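Local atomic coordinates of trwC protein (Escherichia coli, PDB entry 1OMH), a protein that acts as a conjugative relaxase, whose N-terminal domain recognises and processes the plasmid's origin-of-transfer DNA, probably nicking one strand to start transfer between bacteria. Residues B[83-88]-B[163-168]. Numbering follows the deposited sequence.
With SO4 (sulfate ion), chain C.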
loop_
_atom_site.group_PDB
_atom_site.type_symbol
_atom_site.label_atom_id
_atom_site.label_comp_id
_atom_site.label_asym_id
_atom_site.label_seq_id
_atom_site.Cartn_x
_atom_site.Cartn_y
_atom_site.Cartn_z
ATOM N N GLY B 83 4.895 -12.974 1.991
ATOM C CA GLY B 83 5.305 -11.598 1.818
ATOM C C GLY B 83 4.700 -10.620 2.807
ATOM O O GLY B 83 4.063 -10.995 3.791
ATOM N N LEU B 84 4.911 -9.344 2.516
ATOM C CA LEU B 84 4.420 -8.257 3.343
ATOM C C LEU B 84 3.896 -7.196 2.397
ATOM O O LEU B 84 4.642 -6.672 1.570
ATOM C CB LEU B 84 5.568 -7.684 4.179
ATOM C CG LEU B 84 5.240 -6.487 5.070
ATOM C CD1 LEU B 84 4.150 -6.876 6.068
ATOM C CD2 LEU B 84 6.503 -6.028 5.792
ATOM N N ASP B 85 2.610 -6.894 2.505
ATOM C CA ASP B 85 2.006 -5.887 1.652
ATOM C C ASP B 85 1.965 -4.537 2.351
ATOM O O ASP B 85 1.400 -4.411 3.435
ATOM C CB ASP B 85 0.582 -6.301 1.267
ATOM C CG ASP B 85 -0.097 -5.292 0.338
ATOM O OD1 ASP B 85 0.582 -4.378 -0.177
ATOM O OD2 ASP B 85 -1.318 -5.424 0.113
ATOM N N LEU B 86 2.591 -3.537 1.740
ATOM C CA LEU B 86 2.563 -2.189 2.284
ATOM C C LEU B 86 1.650 -1.417 1.328
ATOM O O LEU B 86 1.989 -1.202 0.162
ATOM C CB LEU B 86 3.967 -1.569 2.319
ATOM C CG LEU B 86 5.037 -2.176 3.242
ATOM C CD1 LEU B 86 6.255 -1.261 3.289
ATOM C CD2 LEU B 86 4.492 -2.359 4.642
ATOM N N THR B 87 0.481 -1.031 1.823
ATOM C CA THR B 87 -0.492 -0.306 1.015
ATOM C C THR B 87 -0.443 1.192 1.289
ATOM O O THR B 87 -0.811 1.643 2.376
ATOM C CB THR B 87 -1.914 -0.813 1.297
ATOM O OG1 THR B 87 -1.989 -2.204 0.965
ATOM C CG2 THR B 87 -2.940 -0.033 0.484
ATOM N N PHE B 88 0.025 1.939 0.291
ATOM C CA PHE B 88 0.142 3.392 0.357
ATOM C C PHE B 88 -1.088 4.023 -0.295
ATOM O O PHE B 88 -1.348 3.790 -1.469
ATOM C CB PHE B 88 1.375 3.882 -0.416
ATOM C CG PHE B 88 2.680 3.386 0.120
ATOM C CD1 PHE B 88 3.143 2.110 -0.195
ATOM C CD2 PHE B 88 3.458 4.202 0.935
ATOM C CE1 PHE B 88 4.371 1.653 0.296
ATOM C CE2 PHE B 88 4.686 3.752 1.433
ATOM C CZ PHE B 88 5.140 2.479 1.111
ATOM N N HIS B 163 -0.156 -1.146 -3.891
ATOM C CA HIS B 163 0.101 -2.315 -3.068
ATOM C C HIS B 163 1.551 -2.685 -3.322
ATOM O O HIS B 163 1.872 -3.208 -4.385
ATOM C CB HIS B 163 -0.785 -3.489 -3.492
ATOM C CG HIS B 163 -2.207 -3.376 -3.044
ATOM N ND1 HIS B 163 -2.590 -3.554 -1.731
ATOM C CD2 HIS B 163 -3.342 -3.108 -3.734
ATOM C CE1 HIS B 163 -3.897 -3.402 -1.632
ATOM N NE2 HIS B 163 -4.379 -3.130 -2.834
ATOM N N ALA B 164 2.426 -2.388 -2.364
ATOM C CA ALA B 164 3.840 -2.716 -2.484
ATOM C C ALA B 164 4.030 -4.072 -1.821
ATOM O O ALA B 164 4.116 -4.168 -0.594
ATOM C CB ALA B 164 4.698 -1.659 -1.777
ATOM N N VAL B 165 4.084 -5.120 -2.632
ATOM C CA VAL B 165 4.245 -6.458 -2.099
ATOM C C VAL B 165 5.711 -6.838 -1.931
ATOM O O VAL B 165 6.408 -7.165 -2.903
ATOM C CB VAL B 165 3.545 -7.503 -2.993
ATOM C CG1 VAL B 165 3.673 -8.890 -2.370
ATOM C CG2 VAL B 165 2.067 -7.130 -3.165
ATOM N N ILE B 166 6.174 -6.779 -0.687
ATOM C CA ILE B 166 7.546 -7.141 -0.374
ATOM C C ILE B 166 7.558 -8.656 -0.211
ATOM O O ILE B 166 6.960 -9.197 0.719
ATOM C CB ILE B 166 8.030 -6.505 0.950
ATOM C CG1 ILE B 166 8.069 -4.976 0.840
ATOM C CG2 ILE B 166 9.428 -7.008 1.279
ATOM C CD1 ILE B 166 6.725 -4.312 0.733
ATOM N N LEU B 167 8.236 -9.349 -1.114
ATOM C CA LEU B 167 8.279 -10.798 -1.018
ATOM C C LEU B 167 9.094 -11.222 0.199
ATOM O O LEU B 167 10.011 -10.512 0.625
ATOM C CB LEU B 167 8.839 -11.381 -2.314
ATOM C CG LEU B 167 7.835 -11.107 -3.443
ATOM C CD1 LEU B 167 8.485 -10.292 -4.535
ATOM C CD2 LEU B 167 7.278 -12.411 -3.973
ATOM N N ASN B 168 8.732 -12.370 0.765
ATOM C CA ASN B 168 9.394 -12.904 1.952
ATOM C C ASN B 168 10.767 -13.478 1.612
ATOM O O ASN B 168 10.987 -14.685 1.711
ATOM C CB ASN B 168 8.504 -13.984 2.574
ATOM C CG ASN B 168 8.943 -14.388 3.968
ATOM O OD1 ASN B 168 8.355 -15.289 4.574
ATOM N ND2 ASN B 168 9.972 -13.726 4.487
HETATM S S SO4 C . -8.164 -2.986 -3.483
HETATM O O1 SO4 C . -7.832 -3.378 -4.867
HETATM O O2 SO4 C . -9.262 -1.999 -3.487
HETATM O O3 SO4 C . -6.975 -2.385 -2.850
HETATM O O4 SO4 C . -8.580 -4.184 -2.729
#
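D85 and H163 illustrate how a carboxylate can help orient a metal-site imidazole. H163 ND1 donates to D85 OD2 over 2.9 Å, meeting the syn lone pair of that oxygen. The bond is bent, 139° at the hydrogen, OD2 is tilted out of the ring plane, and the carboxylate plane is turned 47° from the ring. The CG of D85 stands anti to the backbone N (chi1 -179°), which together with the turn of the H163 side chain brings OD2 to ND1. T87 lies alongside the histidine, pointing the same way, with OG1 3.1 Å from H163 ND1. With ND1 engaged by D85, H163 NE2 donates to sulfate O3 at 2.7 Å; R154 and H161 also bind this anion, which probably came from the crystallisation liquor. Y18 stacks on the H163 ring.

Between the main chains of the two antiparallel strands, paired hydrogen bonds join L84 with I166 and L86 with A164. On the sheet face opposite D85 and H163, I166 CD1 packs 3.7 Å from L86 CG, while the A164 methyl meets the edge of the F88 ring at CE1, 3.9 Å away. Helix 104-122 covers A164 and F88. At the far end, G83 CA comes within 3.1 Å of I166 O, close quarters suited to a residue without a side chain.

Strands 81-89 and 158-167 are neighbours inside the five-stranded antiparallel sheet of the relaxase domain. Strand 81-89 contributes D85, placed to act as a second-shell residue; strand 158-167 brings H161 and H163, and strand 145-152 H150, to the three-histidine site characteristic of HUH relaxases, which binds zinc or copper in other crystals and is metal-free here.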